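Local coordinates for protein nickel-dependent hydrogenase large subunit (Allochromatium vinosum, PDB 3MYR) that forms the nickel-iron-bearing large subunit of a heterodimeric hydrogenase that oxidises hydrogen, probably recycling the H2 released by nitrogenase, at residues K203-F208 and E241-I246; G220-I226 and T460-N464; R380-S385 and D518-G524. All coordinates share one frame; numbering follows the deposited sequence.

Contact 1. Residues K203-F208 and E241-I246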
loop_
_atom_site.group_PDB
_atom_site.type_symbol
_atom_site.label_atom_id
_atom_site.label_comp_id
_atom_site.label_asym_id
_atom_site.label_seq_id
_atom_site.Cartn_x
_atom_site.Cartn_y
_atom_site.Cartn_z
ATOM N N LYS B 203 6.500 -13.940 1.574
ATOM C CA LYS B 203 6.086 -15.308 2.026
ATOM C C LYS B 203 5.746 -15.330 3.506
ATOM O O LYS B 203 5.016 -16.206 3.966
ATOM C CB LYS B 203 7.281 -16.286 1.809
ATOM C CG LYS B 203 7.539 -16.529 0.314
ATOM C CD LYS B 203 8.702 -17.458 0.167
ATOM C CE LYS B 203 8.902 -17.722 -1.345
ATOM N NZ LYS B 203 10.161 -18.556 -1.345
ATOM N N PHE B 204 6.287 -14.360 4.264
ATOM C CA PHE B 204 5.998 -14.301 5.695
ATOM C C PHE B 204 4.489 -14.068 5.939
ATOM O O PHE B 204 3.867 -14.767 6.743
ATOM C CB PHE B 204 6.758 -13.094 6.310
ATOM C CG PHE B 204 6.813 -13.082 7.838
ATOM C CD1 PHE B 204 7.894 -13.638 8.517
ATOM C CD2 PHE B 204 5.797 -12.470 8.580
ATOM C CE1 PHE B 204 8.000 -13.547 9.922
ATOM C CE2 PHE B 204 5.852 -12.451 9.975
ATOM C CZ PHE B 204 6.988 -12.947 10.641
ATOM N N HIS B 205 3.904 -13.039 5.323
ATOM C CA HIS B 205 2.451 -12.886 5.424
ATOM C C HIS B 205 1.645 -14.102 4.871
ATOM O O HIS B 205 0.543 -14.398 5.370
ATOM C CB HIS B 205 1.989 -11.630 4.676
ATOM C CG HIS B 205 2.348 -10.367 5.381
ATOM N ND1 HIS B 205 2.069 -9.113 4.859
ATOM C CD2 HIS B 205 2.902 -10.164 6.608
ATOM C CE1 HIS B 205 2.380 -8.199 5.761
ATOM N NE2 HIS B 205 2.908 -8.805 6.818
ATOM N N ALA B 206 2.202 -14.837 3.916
ATOM C CA ALA B 206 1.415 -15.944 3.349
ATOM C C ALA B 206 1.345 -17.090 4.362
ATOM O O ALA B 206 0.304 -17.721 4.535
ATOM C CB ALA B 206 2.044 -16.410 2.024
ATOM N N ILE B 207 2.423 -17.282 5.119
ATOM C CA ILE B 207 2.400 -18.328 6.123
ATOM C C ILE B 207 1.302 -18.113 7.206
ATOM O O ILE B 207 0.479 -18.976 7.431
ATOM C CB ILE B 207 3.784 -18.556 6.745
ATOM C CG1 ILE B 207 4.738 -19.114 5.687
ATOM C CG2 ILE B 207 3.697 -19.513 8.025
ATOM C CD1 ILE B 207 6.258 -19.144 6.176
ATOM N N PHE B 208 1.205 -16.914 7.720
ATOM C CA PHE B 208 0.280 -16.623 8.797
ATOM C C PHE B 208 -1.060 -16.175 8.217
ATOM O O PHE B 208 -2.084 -16.414 8.820
ATOM C CB PHE B 208 0.877 -15.454 9.567
ATOM C CG PHE B 208 2.028 -15.879 10.465
ATOM C CD1 PHE B 208 1.792 -16.780 11.516
ATOM C CD2 PHE B 208 3.303 -15.383 10.270
ATOM C CE1 PHE B 208 2.851 -17.185 12.399
ATOM C CE2 PHE B 208 4.372 -15.767 11.133
ATOM C CZ PHE B 208 4.129 -16.679 12.205
ATOM N N GLU B 241 10.493 -22.136 8.726
ATOM C CA GLU B 241 10.476 -21.208 7.562
ATOM C C GLU B 241 10.331 -19.740 8.023
ATOM O O GLU B 241 10.970 -18.850 7.506
ATOM C CB GLU B 241 9.290 -21.569 6.641
ATOM C CG GLU B 241 9.335 -23.035 6.117
ATOM C CD GLU B 241 8.144 -23.378 5.148
ATOM O OE1 GLU B 241 8.361 -23.365 3.919
ATOM O OE2 GLU B 241 6.985 -23.528 5.593
ATOM N N VAL B 242 9.502 -19.496 9.028
ATOM C CA VAL B 242 9.310 -18.140 9.502
ATOM C C VAL B 242 10.652 -17.622 10.051
ATOM O O VAL B 242 11.052 -16.468 9.807
ATOM C CB VAL B 242 8.288 -18.131 10.596
ATOM C CG1 VAL B 242 8.258 -16.737 11.353
ATOM C CG2 VAL B 242 6.907 -18.561 10.052
ATOM N N ARG B 243 11.366 -18.483 10.785
ATOM C CA ARG B 243 12.638 -18.039 11.332
ATOM C C ARG B 243 13.624 -17.591 10.244
ATOM O O ARG B 243 14.342 -16.591 10.380
ATOM C CB ARG B 243 13.288 -19.170 12.116
ATOM C CG ARG B 243 14.655 -18.685 12.615
ATOM C CD ARG B 243 15.539 -19.880 13.031
ATOM N NE ARG B 243 15.237 -20.195 14.425
ATOM C CZ ARG B 243 15.782 -19.570 15.473
ATOM N NH1 ARG B 243 16.675 -18.580 15.318
ATOM N NH2 ARG B 243 15.405 -19.923 16.693
ATOM N N ASN B 244 13.727 -18.372 9.179
ATOM C CA ASN B 244 14.652 -17.992 8.100
ATOM C C ASN B 244 14.260 -16.670 7.441
ATOM O O ASN B 244 15.121 -15.869 7.049
ATOM C CB ASN B 244 14.749 -19.110 7.042
ATOM C CG ASN B 244 15.658 -20.266 7.510
ATOM O OD1 ASN B 244 16.101 -20.294 8.647
ATOM N ND2 ASN B 244 15.917 -21.218 6.634
ATOM N N LEU B 245 12.957 -16.441 7.275
ATOM C CA LEU B 245 12.516 -15.160 6.641
ATOM C C LEU B 245 12.919 -13.937 7.508
ATOM O O LEU B 245 13.352 -12.932 6.982
ATOM C CB LEU B 245 10.982 -15.175 6.394
ATOM C CG LEU B 245 10.604 -16.178 5.318
ATOM C CD1 LEU B 245 9.058 -16.577 5.458
ATOM C CD2 LEU B 245 10.997 -15.558 3.901
ATOM N N ILE B 246 12.865 -14.056 8.833
ATOM C CA ILE B 246 13.211 -12.902 9.702
ATOM C C ILE B 246 14.692 -12.535 9.561
ATOM O O ILE B 246 15.065 -11.371 9.497
ATOM C CB ILE B 246 12.932 -13.257 11.188
ATOM C CG1 ILE B 246 11.406 -13.302 11.439
ATOM C CG2 ILE B 246 13.623 -12.224 12.102
ATOM C CD1 ILE B 246 10.998 -13.868 12.895
#
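Phe204 and Ile207 on the short helix 203-209 pack against Val242 and Leu245 on helix 236-265. The two helices form a near-antiparallel pair. Their local axes approach to 10.1 Å at 154° between directions. The contact is apolar, and no hydrogen bond crosses it.

The aromatic contacts centre on Phe204. Its CG lies anti to the backbone N (chi1 -167°), which swings the ring over to the other helix. Ring atom CE1 of Phe204 meets Val242 CG1 at 3.5 Å and also touches Ile246 CG1. Leu245 CB comes to the edge of the same ring, near its plane. Beyond the two segments, Leu94 and Ala98 of helix 86-112 and Met444 of helix 426-456 also touch this ring. An alanine in place of Phe204 would remove the ring and is likely to open a gap between Val242, Leu245 and Ile246. Phe208 brings CE2 to 3.9 Å from Val242 CG2, the two side chains crossing at about a right angle.

The aliphatic contacts lie beside the rings. Ile207 CG2 rests on Val242 CG2. Glu241 touches Ile207 CD1 through CB, while its carboxylate makes salt bridges with Arg238 and Lys237. Ile207 and Leu245 meet tip to tip, CD1 to CD1 at 3.9 Å. That Leu245 methyl also reaches the backbone of the facing helix, with CD1 3.7 Å from Phe204 N.

Contact 2. Residues G220-I226 and T460-N464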
loop_
_atom_site.group_PDB
_atom_site.type_symbol
_atom_site.label_atom_id
_atom_site.label_comp_id
_atom_site.label_asym_id
_atom_site.label_seq_id
_atom_site.Cartn_x
_atom_site.Cartn_y
_atom_site.Cartn_z
ATOM N N GLY B 220 -10.938 -10.914 17.143
ATOM C CA GLY B 220 -10.780 -11.813 18.267
ATOM C C GLY B 220 -9.511 -12.652 18.248
ATOM O O GLY B 220 -9.251 -13.393 19.191
ATOM N N GLY B 221 -8.704 -12.581 17.188
ATOM C CA GLY B 221 -7.423 -13.344 17.197
ATOM C C GLY B 221 -6.787 -13.390 15.832
ATOM O O GLY B 221 -6.866 -12.383 15.118
ATOM N N VAL B 222 -6.151 -14.520 15.465
ATOM C CA VAL B 222 -5.658 -14.742 14.100
ATOM C C VAL B 222 -6.292 -16.019 13.588
ATOM O O VAL B 222 -6.689 -16.888 14.393
ATOM C CB VAL B 222 -4.110 -14.808 14.034
ATOM C CG1 VAL B 222 -3.510 -13.436 14.484
ATOM C CG2 VAL B 222 -3.553 -16.006 14.979
ATOM N N PRO B 223 -6.505 -16.102 12.252
ATOM C CA PRO B 223 -7.212 -17.306 11.763
ATOM C C PRO B 223 -6.285 -18.529 11.754
ATOM O O PRO B 223 -6.769 -19.644 11.704
ATOM C CB PRO B 223 -7.633 -16.939 10.302
ATOM C CG PRO B 223 -6.971 -15.646 9.970
ATOM C CD PRO B 223 -6.247 -15.094 11.193
ATOM N N SER B 224 -4.971 -18.344 11.769
ATOM C CA SER B 224 -4.044 -19.490 11.637
ATOM C C SER B 224 -3.840 -20.222 12.974
ATOM O O SER B 224 -3.217 -19.687 13.863
ATOM C CB SER B 224 -2.693 -18.918 11.261
ATOM O OG SER B 224 -2.294 -17.920 12.205
ATOM N N PRO B 225 -4.316 -21.463 13.104
ATOM C CA PRO B 225 -4.135 -22.106 14.412
ATOM C C PRO B 225 -2.745 -22.720 14.538
ATOM O O PRO B 225 -1.996 -22.814 13.536
ATOM C CB PRO B 225 -5.230 -23.223 14.418
ATOM C CG PRO B 225 -5.469 -23.499 12.929
ATOM C CD PRO B 225 -5.091 -22.270 12.149
ATOM N N ILE B 226 -2.391 -23.096 15.769
ATOM C CA ILE B 226 -1.080 -23.675 16.069
ATOM C C ILE B 226 -1.358 -25.084 16.563
ATOM O O ILE B 226 -2.208 -25.296 17.470
ATOM C CB ILE B 226 -0.378 -22.867 17.196
ATOM C CG1 ILE B 226 -0.038 -21.421 16.715
ATOM C CG2 ILE B 226 0.845 -23.612 17.644
ATOM C CD1 ILE B 226 0.303 -20.438 17.881
ATOM N N THR B 460 -1.469 -22.840 23.139
ATOM C CA THR B 460 -1.528 -22.818 21.675
ATOM C C THR B 460 -2.802 -22.106 21.218
ATOM O O THR B 460 -3.230 -22.253 20.086
ATOM C CB THR B 460 -1.460 -24.224 21.067
ATOM O OG1 THR B 460 -2.526 -25.019 21.590
ATOM C CG2 THR B 460 -0.180 -24.932 21.410
ATOM N N LYS B 461 -3.436 -21.363 22.120
ATOM C CA LYS B 461 -4.620 -20.652 21.741
ATOM C C LYS B 461 -4.320 -19.472 20.754
ATOM O O LYS B 461 -3.351 -18.731 20.960
ATOM C CB LYS B 461 -5.254 -20.173 23.038
ATOM C CG LYS B 461 -6.598 -19.505 22.890
ATOM C CD LYS B 461 -7.632 -20.382 23.548
ATOM C CE LYS B 461 -9.013 -19.754 23.436
ATOM N NZ LYS B 461 -9.762 -20.412 22.315
ATOM N N THR B 462 -5.188 -19.251 19.757
ATOM C CA THR B 462 -4.975 -18.173 18.783
ATOM C C THR B 462 -6.257 -17.359 18.547
ATOM O O THR B 462 -6.238 -16.341 17.832
ATOM C CB THR B 462 -4.490 -18.747 17.390
ATOM O OG1 THR B 462 -5.290 -19.897 17.065
ATOM C CG2 THR B 462 -2.999 -19.167 17.410
ATOM N N PHE B 463 -7.361 -17.727 19.204
ATOM C CA PHE B 463 -8.635 -17.055 18.915
ATOM C C PHE B 463 -9.554 -17.056 20.104
ATOM O O PHE B 463 -9.844 -18.121 20.682
ATOM C CB PHE B 463 -9.303 -17.756 17.709
ATOM C CG PHE B 463 -10.662 -17.217 17.362
ATOM C CD1 PHE B 463 -11.814 -17.960 17.638
ATOM C CD2 PHE B 463 -10.799 -15.996 16.721
ATOM C CE1 PHE B 463 -13.116 -17.456 17.243
ATOM C CE2 PHE B 463 -12.091 -15.452 16.393
ATOM C CZ PHE B 463 -13.237 -16.204 16.661
ATOM N N ASN B 464 -10.027 -15.871 20.475
ATOM C CA ASN B 464 -10.945 -15.720 21.594
ATOM C C ASN B 464 -12.346 -15.765 20.924
ATOM O O ASN B 464 -12.724 -14.831 20.188
ATOM C CB ASN B 464 -10.684 -14.342 22.228
ATOM C CG ASN B 464 -11.657 -14.003 23.373
ATOM O OD1 ASN B 464 -11.512 -12.976 24.099
ATOM N ND2 ASN B 464 -12.684 -14.758 23.458
HETATM O O HOH W 1 -6.775 -19.499 14.998
HETATM O O HOH W 2 -4.458 -22.393 17.752
HETATM O O HOH W 3 -2.272 -27.227 19.632
#
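Two backbone hydrogen bonds join loops 220-226 and 460-464 around a single beta bridge between Gly221 and Phe463. Asn464 N donates to Gly220 O at 2.9 Å, almost straight at 173°. Val222 N donates to Thr462 O at 3.0 Å. The same carbonyl takes a CA-H...O contact from Gly221. A side chain on either glycine would clash with the facing backbone.

Three waters extend the pairing. The Thr462 hydroxyl donates to one water, which in turn donates to Val222 O. It accepts from a second, which also binds Ile226 N and Thr460 O. OG1 sits between the backbone N and carbonyl carbon (chi1 44°), which turns CG2 toward Ile226. A third water lies between Ile226 O and Thr460 OG1.

Outside the loops, the small subunit covers this region. Its Asp204 makes a salt bridge with Lys461 NZ and accepts a hydrogen bond from Thr462 N, and its Phe203 stacks edge-to-face with Phe463. The contact thus lies at the heterodimer interface.

Packing completes the join. The side chains of Val222 and Thr462 cross at about a right angle, Val222 CG2 3.8 Å from Thr462 CB. Ile226 lies obliquely against both threonines, its CD1 3.6 Å from Thr462 CG2.

Contact 3. Residues R380-S385 and D518-G524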
loop_
_atom_site.group_PDB
_atom_site.type_symbol
_atom_site.label_atom_id
_atom_site.label_comp_id
_atom_site.label_asym_id
_atom_site.label_seq_id
_atom_site.Cartn_x
_atom_site.Cartn_y
_atom_site.Cartn_z
ATOM N N ARG B 380 -7.292 17.495 11.551
ATOM C CA ARG B 380 -6.544 18.432 12.399
ATOM C C ARG B 380 -6.541 17.859 13.825
ATOM O O ARG B 380 -7.500 17.181 14.230
ATOM C CB ARG B 380 -7.233 19.829 12.394
ATOM C CG ARG B 380 -7.212 20.568 11.024
ATOM C CD ARG B 380 -5.789 20.853 10.620
ATOM N NE ARG B 380 -5.683 21.566 9.328
ATOM C CZ ARG B 380 -5.447 20.985 8.139
ATOM N NH1 ARG B 380 -5.381 19.661 8.025
ATOM N NH2 ARG B 380 -5.317 21.724 7.042
ATOM N N TRP B 381 -5.501 18.159 14.596
ATOM C CA TRP B 381 -5.415 17.682 15.972
ATOM C C TRP B 381 -5.528 18.919 16.838
ATOM O O TRP B 381 -4.629 19.781 16.785
ATOM C CB TRP B 381 -4.059 16.975 16.214
ATOM C CG TRP B 381 -3.966 16.394 17.624
ATOM C CD1 TRP B 381 -4.583 15.252 18.090
ATOM C CD2 TRP B 381 -3.280 16.965 18.756
ATOM N NE1 TRP B 381 -4.296 15.079 19.419
ATOM C CE2 TRP B 381 -3.529 16.128 19.863
ATOM C CE3 TRP B 381 -2.463 18.096 18.935
ATOM C CZ2 TRP B 381 -2.974 16.367 21.140
ATOM C CZ3 TRP B 381 -1.940 18.373 20.226
ATOM C CH2 TRP B 381 -2.216 17.505 21.315
ATOM N N LYS B 382 -6.641 19.054 17.573
ATOM C CA LYS B 382 -6.909 20.297 18.347
ATOM C C LYS B 382 -6.704 21.560 17.478
ATOM O O LYS B 382 -6.043 22.525 17.894
ATOM C CB LYS B 382 -5.984 20.338 19.582
ATOM C CG LYS B 382 -6.316 19.255 20.641
ATOM C CD LYS B 382 -5.508 19.448 21.959
ATOM C CE LYS B 382 -5.781 18.264 22.880
ATOM N NZ LYS B 382 -5.020 18.326 24.203
ATOM N N GLY B 383 -7.203 21.540 16.246
ATOM C CA GLY B 383 -6.990 22.672 15.331
ATOM C C GLY B 383 -5.637 22.766 14.605
ATOM O O GLY B 383 -5.507 23.571 13.730
ATOM N N ARG B 384 -4.644 21.945 14.927
ATOM C CA ARG B 384 -3.334 22.015 14.290
ATOM C C ARG B 384 -3.201 21.020 13.168
ATOM O O ARG B 384 -3.705 19.902 13.259
ATOM C CB ARG B 384 -2.225 21.781 15.326
ATOM C CG ARG B 384 -2.173 23.044 16.248
ATOM C CD ARG B 384 -1.532 22.819 17.526
ATOM N NE ARG B 384 -2.578 22.752 18.520
ATOM C CZ ARG B 384 -2.627 23.468 19.635
ATOM N NH1 ARG B 384 -1.647 24.304 19.937
ATOM N NH2 ARG B 384 -3.655 23.308 20.446
ATOM N N SER B 385 -2.538 21.456 12.115
ATOM C CA SER B 385 -1.942 20.603 11.105
ATOM C C SER B 385 -0.785 19.883 11.715
ATOM O O SER B 385 0.045 20.522 12.350
ATOM C CB SER B 385 -1.430 21.433 9.947
ATOM O OG SER B 385 -2.526 21.843 9.164
ATOM N N ASP B 518 -7.627 24.027 5.644
ATOM C CA ASP B 518 -8.818 24.067 6.492
ATOM C C ASP B 518 -9.405 25.482 6.444
ATOM O O ASP B 518 -9.040 26.276 5.575
ATOM C CB ASP B 518 -8.499 23.650 7.960
ATOM C CG ASP B 518 -7.516 24.608 8.649
ATOM O OD1 ASP B 518 -7.366 25.776 8.201
ATOM O OD2 ASP B 518 -6.815 24.180 9.594
ATOM N N GLY B 519 -10.361 25.783 7.314
ATOM C CA GLY B 519 -11.059 27.100 7.247
ATOM C C GLY B 519 -10.222 28.323 7.597
ATOM O O GLY B 519 -10.629 29.443 7.307
ATOM N N ARG B 520 -9.068 28.106 8.239
ATOM C CA ARG B 520 -8.165 29.198 8.637
ATOM C C ARG B 520 -7.084 29.365 7.556
ATOM O O ARG B 520 -6.093 30.061 7.782
ATOM C CB ARG B 520 -7.492 28.907 10.014
ATOM C CG ARG B 520 -8.413 28.836 11.293
ATOM C CD ARG B 520 -9.707 27.899 11.114
ATOM N NE ARG B 520 -9.688 26.643 11.912
ATOM C CZ ARG B 520 -10.215 25.442 11.578
ATOM N NH1 ARG B 520 -10.007 24.439 12.430
ATOM N NH2 ARG B 520 -10.879 25.205 10.410
ATOM N N GLY B 521 -7.233 28.679 6.411
ATOM C CA GLY B 521 -6.200 28.694 5.388
ATOM C C GLY B 521 -4.929 27.930 5.828
ATOM O O GLY B 521 -3.874 28.063 5.191
ATOM N N GLN B 522 -5.014 27.115 6.894
ATOM C CA GLN B 522 -3.840 26.393 7.390
ATOM C C GLN B 522 -3.556 25.176 6.483
ATOM O O GLN B 522 -4.403 24.308 6.296
ATOM C CB GLN B 522 -4.100 25.927 8.808
ATOM C CG GLN B 522 -2.899 25.453 9.527
ATOM C CD GLN B 522 -3.218 24.891 10.923
ATOM O OE1 GLN B 522 -2.305 24.502 11.660
ATOM N NE2 GLN B 522 -4.489 24.737 11.233
ATOM N N ALA B 523 -2.354 25.137 5.925
ATOM C CA ALA B 523 -1.940 24.133 4.943
ATOM C C ALA B 523 -1.691 22.783 5.618
ATOM O O ALA B 523 -1.307 22.748 6.810
ATOM C CB ALA B 523 -0.621 24.623 4.193
ATOM N N GLY B 524 -1.813 21.687 4.848
ATOM C CA GLY B 524 -1.382 20.391 5.325
ATOM C C GLY B 524 0.125 20.140 5.162
ATOM O O GLY B 524 0.827 20.945 4.541
#
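Arg380 and Gln522 run alongside each other and point opposite ways, their guanidinium and amide planes 83° apart. They join a type I' beta turn, Trp381 to Arg384, to the loop before helix 525-531.

The tight part is polar. Arg380 NE forms a salt bridge with Asp518 OD2 at 2.9 Å, meeting it from above the carboxylate plane. Arg380 NH2 donates to Gln522 O at 2.8 Å and also to Pro516 O. The Gln522 chain is extended, with CG anti to the backbone N (chi1 -167°), which carries its amide to the turn. There NE2 gives a nearly straight bond to Gly383 O at 2.9 Å, lying in both the amide and the carbonyl planes. It also donates to the syn lone pair of Asp518 OD2. Gln522 OE1 accepts from Ser385 N at 3.1 Å, the donor standing well above the carbonyl plane. Ser385 OG donates to Ala523 O at 2.8 Å. The backbone N atoms of Arg520 and Gln522 reach Asp518 OD1 from opposite faces, the Arg520 bond closing an Asx turn.

The outer side is looser. The side chain of Arg520 is solvent-exposed and stands at the rim near Gly383. Its cation-pi partner, Phe327, lies outside the two segments.

Both carboxylate oxygens of Asp518 therefore accept two bonds each. This grip, with Arg380 close by, would probably keep Asp518 ionised and its carboxylate fixed in rotation.

Overall arrangement
Contacts 1 and 2 are neighbours, with centres about 17 Å apart. Phe208 O touches Ser224 CB between them. The chain leaves helix 203-209 of contact 1, runs through loop 220-226 of contact 2 and returns to contact 1 in helix 236-265. Both contacts also rest on helices 86-112 and 426-456, and both touch the small subunit. Contact 3, at the end of strand 378-381, lies far off, its centre about 42 Å from each of the others. It follows contact 1 in sequence but alternates with contact 2, whose second segment falls between 380-385 and 518-524. Contacts 2 and 3 thus tie distant parts of the chain together, 234 and 133 residues apart, while contact 1 is a nearer link between helices. All lie away from the annotated metal sites.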